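Glycoside hydrolase family 81 (Clostridium thermocellum, PDB 6FOP) probably hydrolyses beta-1,3-glucans such as laminarin, serving the polysaccharide-degrading cellulosome of this bacterium. Local coordinates at residues S77-F82 against Y547-A552; L263-W268 against C532-D537. All blocks are in the same frame, centred on the assembly; numbering follows the deposited sequence.

Contact 1. Residues S77-F82 against Y547-A552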
loop_
_atom_site.group_PDB
_atom_site.type_symbol
_atom_site.label_atom_id
_atom_site.label_comp_id
_atom_site.label_asym_id
_atom_site.label_seq_id
_atom_site.Cartn_x
_atom_site.Cartn_y
_atom_site.Cartn_z
ATOM N N SER A 77 22.417 12.320 0.442
ATOM C CA SER A 77 22.604 12.616 -0.965
ATOM C C SER A 77 22.909 11.331 -1.708
ATOM O O SER A 77 23.481 10.387 -1.157
ATOM C CB SER A 77 23.753 13.591 -1.163
ATOM O OG SER A 77 24.927 12.999 -0.682
ATOM N N GLY A 78 22.569 11.314 -2.980
ATOM C CA GLY A 78 22.958 10.209 -3.831
ATOM C C GLY A 78 21.910 9.125 -3.858
ATOM O O GLY A 78 20.811 9.344 -4.346
ATOM N N ILE A 79 22.259 7.956 -3.323
ATOM C CA ILE A 79 21.454 6.759 -3.502
ATOM C C ILE A 79 20.251 6.695 -2.576
ATOM O O ILE A 79 19.339 5.909 -2.820
ATOM C CB ILE A 79 22.322 5.479 -3.334
ATOM C CG1 ILE A 79 21.703 4.296 -4.120
ATOM C CG2 ILE A 79 22.565 5.146 -1.872
ATOM C CD1 ILE A 79 22.602 3.102 -4.319
ATOM N N ALA A 80 20.242 7.494 -1.515
ATOM C CA ALA A 80 19.170 7.434 -0.522
ATOM C C ALA A 80 18.974 8.801 0.112
ATOM O O ALA A 80 19.906 9.604 0.217
ATOM C CB ALA A 80 19.511 6.427 0.549
ATOM N N TYR A 81 17.749 9.053 0.548
ATOM C CA TYR A 81 17.439 10.245 1.315
ATOM C C TYR A 81 16.754 9.803 2.581
ATOM O O TYR A 81 15.895 8.941 2.543
ATOM C CB TYR A 81 16.562 11.178 0.505
ATOM C CG TYR A 81 16.522 12.596 1.057
ATOM C CD1 TYR A 81 17.655 13.398 1.042
ATOM C CD2 TYR A 81 15.373 13.123 1.621
ATOM C CE1 TYR A 81 17.633 14.684 1.543
ATOM C CE2 TYR A 81 15.334 14.419 2.104
ATOM C CZ TYR A 81 16.480 15.193 2.082
ATOM O OH TYR A 81 16.460 16.487 2.577
ATOM N N PHE A 82 17.157 10.408 3.703
ATOM C CA PHE A 82 16.823 9.925 5.045
ATOM C C PHE A 82 15.953 10.873 5.851
ATOM O O PHE A 82 16.143 12.094 5.819
ATOM C CB PHE A 82 18.104 9.664 5.828
ATOM C CG PHE A 82 19.041 8.680 5.174
ATOM C CD1 PHE A 82 18.885 7.314 5.336
ATOM C CD2 PHE A 82 20.131 9.137 4.447
ATOM C CE1 PHE A 82 19.770 6.417 4.739
ATOM C CE2 PHE A 82 21.008 8.254 3.851
ATOM C CZ PHE A 82 20.828 6.893 4.001
ATOM N N TYR A 547 18.918 14.016 -3.705
ATOM C CA TYR A 547 18.706 12.635 -4.109
ATOM C C TYR A 547 19.060 12.553 -5.592
ATOM O O TYR A 547 18.621 13.369 -6.400
ATOM C CB TYR A 547 17.264 12.215 -3.812
ATOM C CG TYR A 547 16.921 10.804 -4.227
ATOM C CD1 TYR A 547 17.505 9.733 -3.605
ATOM C CD2 TYR A 547 15.998 10.554 -5.231
ATOM C CE1 TYR A 547 17.190 8.436 -3.952
ATOM C CE2 TYR A 547 15.679 9.257 -5.608
ATOM C CZ TYR A 547 16.269 8.208 -4.966
ATOM O OH TYR A 547 16.011 6.920 -5.314
ATOM N N GLY A 548 19.869 11.569 -5.941
ATOM C CA GLY A 548 20.489 11.520 -7.265
ATOM C C GLY A 548 19.752 10.792 -8.381
ATOM O O GLY A 548 20.378 10.373 -9.354
ATOM N N HIS A 549 18.446 10.642 -8.266
ATOM C CA HIS A 549 17.661 9.828 -9.192
ATOM C C HIS A 549 16.279 10.436 -9.363
ATOM O O HIS A 549 15.795 11.145 -8.471
ATOM C CB HIS A 549 17.555 8.383 -8.654
ATOM C CG HIS A 549 18.868 7.788 -8.254
ATOM N ND1 HIS A 549 19.681 7.133 -9.156
ATOM C CD2 HIS A 549 19.565 7.845 -7.095
ATOM C CE1 HIS A 549 20.800 6.773 -8.559
ATOM N NE2 HIS A 549 20.758 7.196 -7.306
ATOM N N ASN A 550 15.604 10.049 -10.447
ATOM C CA ASN A 550 14.223 10.407 -10.744
ATOM C C ASN A 550 13.198 9.335 -10.335
ATOM O O ASN A 550 12.026 9.431 -10.675
ATOM C CB ASN A 550 14.061 10.806 -12.217
ATOM C CG ASN A 550 14.235 9.639 -13.191
ATOM O OD1 ASN A 550 14.101 8.460 -12.849
ATOM N ND2 ASN A 550 14.625 9.984 -14.419
ATOM N N TYR A 551 13.673 8.354 -9.575
ATOM C CA TYR A 551 12.955 7.136 -9.246
ATOM C C TYR A 551 13.503 6.633 -7.924
ATOM O O TYR A 551 14.711 6.680 -7.721
ATOM C CB TYR A 551 13.219 6.105 -10.345
ATOM C CG TYR A 551 12.913 4.656 -9.985
ATOM C CD1 TYR A 551 11.603 4.261 -9.640
ATOM C CD2 TYR A 551 13.905 3.699 -9.973
ATOM C CE1 TYR A 551 11.318 2.951 -9.319
ATOM C CE2 TYR A 551 13.628 2.390 -9.652
ATOM C CZ TYR A 551 12.321 2.010 -9.344
ATOM O OH TYR A 551 12.044 0.705 -9.069
ATOM N N ALA A 552 12.604 6.179 -7.053
ATOM C CA ALA A 552 12.974 5.437 -5.849
ATOM C C ALA A 552 12.432 4.024 -5.989
ATOM O O ALA A 552 11.234 3.837 -6.219
ATOM C CB ALA A 552 12.406 6.086 -4.587
#
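G78 and Y547 form a single backbone bridge just ahead of strand 80-82, and the next residue, G548, donates its N-H to G78 O, with G548 N and G78 O 2.9 Å apart and the bond nearly straight at 165°. Two aromatic rings gather round the same oxygen. H549 turns its imidazole edge to it, with CD2 lying 3.4 Å from G78 O near the ring plane, and Y547 CD1 comes equally close to G78 O from an oblique angle. Further along the phenol, Y547 CE1 meets I79 O at the ring edge, 3.5 Å away. Y547 is put there by a first torsion that sets CG anti to the backbone N (178°), carrying the ring alongside the G78-Y81 backbone. Y547 OH then turns back to its own loop and donates to Y551 O at 2.7 Å, which fixes the far end of the ring, while H549 CD2 sits 3.9 Å above one face of the Y547 ring, offset toward the rim. Beyond the two segments, H549 ND1 is hydrogen-bonded to E605, and the imidazole stacks on H562; both partners are nickel ligands. The chemistry thus concentrates on one carbonyl, gripped by an N-H and flanked by aromatic C-H groups, and it joins the turn that leads into edge strand 80-82 to a loop whose histidine stands in the second shell of the nickel site.

Contact 2. Residues L263-W268 against C532-D537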
loop_
_atom_site.group_PDB
_atom_site.type_symbol
_atom_site.label_atom_id
_atom_site.label_comp_id
_atom_site.label_asym_id
_atom_site.label_seq_id
_atom_site.Cartn_x
_atom_site.Cartn_y
_atom_site.Cartn_z
ATOM N N LEU A 263 -1.806 16.329 5.813
ATOM C CA LEU A 263 -2.068 15.582 4.581
ATOM C C LEU A 263 -0.809 15.434 3.774
ATOM O O LEU A 263 -0.062 16.380 3.623
ATOM C CB LEU A 263 -3.105 16.322 3.721
ATOM C CG LEU A 263 -4.571 16.089 4.041
ATOM C CD1 LEU A 263 -4.954 16.519 5.457
ATOM C CD2 LEU A 263 -5.450 16.834 3.034
ATOM N N TYR A 264 -0.591 14.225 3.264
ATOM C CA TYR A 264 0.497 13.976 2.339
ATOM C C TYR A 264 0.184 14.553 0.952
ATOM O O TYR A 264 -1.004 14.753 0.604
ATOM C CB TYR A 264 0.676 12.495 2.184
ATOM C CG TYR A 264 1.178 11.706 3.370
ATOM C CD1 TYR A 264 2.454 11.906 3.886
ATOM C CD2 TYR A 264 0.372 10.746 3.993
ATOM C CE1 TYR A 264 2.944 11.113 4.917
ATOM C CE2 TYR A 264 0.868 9.927 4.993
ATOM C CZ TYR A 264 2.139 10.121 5.473
ATOM O OH TYR A 264 2.590 9.255 6.447
ATOM N N PRO A 265 1.214 14.753 0.116
ATOM C CA PRO A 265 0.954 15.230 -1.250
ATOM C C PRO A 265 -0.069 14.431 -2.056
ATOM O O PRO A 265 -0.878 15.035 -2.772
ATOM C CB PRO A 265 2.336 15.154 -1.891
ATOM C CG PRO A 265 3.259 15.445 -0.751
ATOM C CD PRO A 265 2.648 14.717 0.408
ATOM N N HIS A 266 -0.063 13.101 -1.960
ATOM C CA HIS A 266 -1.072 12.364 -2.737
ATOM C C HIS A 266 -2.506 12.662 -2.305
ATOM O O HIS A 266 -3.454 12.341 -3.042
ATOM C CB HIS A 266 -0.807 10.854 -2.734
ATOM C CG HIS A 266 -1.199 10.186 -1.464
ATOM N ND1 HIS A 266 -0.388 10.212 -0.354
ATOM C CD2 HIS A 266 -2.310 9.496 -1.111
ATOM C CE1 HIS A 266 -0.995 9.595 0.636
ATOM N NE2 HIS A 266 -2.157 9.139 0.199
ATOM N N GLN A 267 -2.683 13.232 -1.105
ATOM C CA GLN A 267 -3.995 13.638 -0.603
ATOM C C GLN A 267 -4.314 15.085 -0.947
ATOM O O GLN A 267 -5.445 15.392 -1.315
ATOM C CB GLN A 267 -4.073 13.472 0.911
ATOM C CG GLN A 267 -3.958 12.015 1.354
ATOM C CD GLN A 267 -3.664 11.831 2.819
ATOM O OE1 GLN A 267 -2.942 12.617 3.400
ATOM N NE2 GLN A 267 -4.202 10.797 3.412
ATOM N N TRP A 268 -3.352 16.002 -0.764
ATOM C CA TRP A 268 -3.674 17.421 -0.994
ATOM C C TRP A 268 -3.549 17.883 -2.428
ATOM O O TRP A 268 -4.180 18.874 -2.811
ATOM C CB TRP A 268 -2.880 18.359 -0.056
ATOM C CG TRP A 268 -1.368 18.378 -0.124
ATOM C CD1 TRP A 268 -0.522 17.873 0.815
ATOM C CD2 TRP A 268 -0.529 18.951 -1.142
ATOM N NE1 TRP A 268 0.775 18.112 0.464
ATOM C CE2 TRP A 268 0.797 18.773 -0.736
ATOM C CE3 TRP A 268 -0.776 19.656 -2.324
ATOM C CZ2 TRP A 268 1.891 19.199 -1.519
ATOM C CZ3 TRP A 268 0.323 20.084 -3.106
ATOM C CH2 TRP A 268 1.626 19.850 -2.688
ATOM N N CYS A 532 2.760 7.362 -8.121
ATOM C CA CYS A 532 3.133 8.489 -8.942
ATOM C C CYS A 532 3.905 9.579 -8.176
ATOM O O CYS A 532 4.638 10.354 -8.776
ATOM C CB CYS A 532 1.921 9.054 -9.648
ATOM S SG CYS A 532 1.255 7.961 -10.908
ATOM N N ASN A 533 3.712 9.630 -6.859
ATOM C CA ASN A 533 4.469 10.518 -5.998
ATOM C C ASN A 533 5.742 9.921 -5.414
ATOM O O ASN A 533 6.839 10.470 -5.649
ATOM C CB ASN A 533 3.550 11.022 -4.872
ATOM C CG ASN A 533 2.562 12.031 -5.384
ATOM O OD1 ASN A 533 2.905 13.195 -5.600
ATOM N ND2 ASN A 533 1.339 11.608 -5.580
ATOM N N TYR A 534 5.626 8.840 -4.653
ATOM C CA TYR A 534 6.725 8.405 -3.767
ATOM C C TYR A 534 7.712 7.475 -4.457
ATOM O O TYR A 534 8.823 7.325 -3.998
ATOM C CB TYR A 534 6.181 7.823 -2.442
ATOM C CG TYR A 534 5.104 8.721 -1.865
ATOM C CD1 TYR A 534 5.360 10.065 -1.576
ATOM C CD2 TYR A 534 3.821 8.258 -1.687
ATOM C CE1 TYR A 534 4.360 10.912 -1.139
ATOM C CE2 TYR A 534 2.805 9.074 -1.257
ATOM C CZ TYR A 534 3.066 10.412 -0.981
ATOM O OH TYR A 534 2.044 11.246 -0.561
ATOM N N TRP A 535 7.288 6.828 -5.542
ATOM C CA TRP A 535 8.201 6.007 -6.360
ATOM C C TRP A 535 8.714 6.722 -7.612
ATOM O O TRP A 535 9.905 6.692 -7.906
ATOM C CB TRP A 535 7.519 4.670 -6.746
ATOM C CG TRP A 535 7.550 3.597 -5.677
ATOM C CD1 TRP A 535 8.414 2.593 -5.593
ATOM C CD2 TRP A 535 6.683 3.472 -4.513
ATOM N NE1 TRP A 535 8.155 1.794 -4.512
ATOM C CE2 TRP A 535 7.087 2.311 -3.825
ATOM C CE3 TRP A 535 5.588 4.191 -4.020
ATOM C CZ2 TRP A 535 6.439 1.856 -2.673
ATOM C CZ3 TRP A 535 4.955 3.743 -2.864
ATOM C CH2 TRP A 535 5.405 2.604 -2.191
ATOM N N PHE A 536 7.820 7.403 -8.328
ATOM C CA PHE A 536 8.203 8.044 -9.589
ATOM C C PHE A 536 8.331 9.568 -9.536
ATOM O O PHE A 536 8.885 10.150 -10.471
ATOM C CB PHE A 536 7.206 7.691 -10.697
ATOM C CG PHE A 536 7.095 6.219 -11.002
ATOM C CD1 PHE A 536 8.225 5.430 -11.097
ATOM C CD2 PHE A 536 5.852 5.622 -11.237
ATOM C CE1 PHE A 536 8.132 4.072 -11.381
ATOM C CE2 PHE A 536 5.753 4.260 -11.555
ATOM C CZ PHE A 536 6.898 3.485 -11.596
ATOM N N ASP A 537 7.811 10.192 -8.464
ATOM C CA ASP A 537 7.815 11.666 -8.308
ATOM C C ASP A 537 7.540 12.368 -9.649
ATOM O O ASP A 537 8.324 13.194 -10.134
ATOM C CB ASP A 537 9.146 12.153 -7.690
ATOM C CG ASP A 537 9.131 13.614 -7.287
ATOM O OD1 ASP A 537 8.056 14.204 -7.164
ATOM O OD2 ASP A 537 10.249 14.160 -7.051
#
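Y534 reaches across from the last part of helix 514-534 and sets its hydroxyl against the first turn of helix 265-268, where H266 receives it. The two side chains meet at about a right angle, their ring planes 88° apart, and the phenol oxygen lies at the edge of the imidazole, in its plane. H266 ND1 and Y534 OH are 2.7 Å apart in an almost straight hydrogen bond (168°) in which either may be the donor. The first torsion of H266 (77°) places CG between the backbone N and the carbonyl carbon, turning ND1 to meet the tyrosine. Carbon atoms also crowd the hydroxyl: Y264 CB touches Y534 OH at 3.3 Å, and P265 CD stands 3.7 Å from Y534 OH near the ring plane. Behind, N533 CB lies 3.7 Å over the centre of the Y534 ring, and N533 ND2 packs on H266 CB at 3.6 Å. The amide of N533 is itself held by R269 at OD1 and by E529 O at ND2. H266 ND1 and Y534 OH, both buried, therefore pair with each other within close packing, and this shared polar pair pins the short helix near the end of the long one.

Overall arrangement
From the N terminus, the chain first passes 77-82, a turn running into edge strand 80-82, and then 263-268, where strand 260-263 gives way to a short helix. After much of the helical C-terminal region it reaches 532-537, closing the loop of contact 2, and about ten residues later 547-552 closes the larger loop of contact 1. Contact 2 thus lies wholly within contact 1, without crossing it. Their centres are about 16 Å apart, yet they touch: A552 N probably donates to W535 O at 2.9 Å, and Y551 packs against F536. Together they fasten two separate parts of the beta-rich N-terminal half to the last part of helix 514-534 and the loop beyond it.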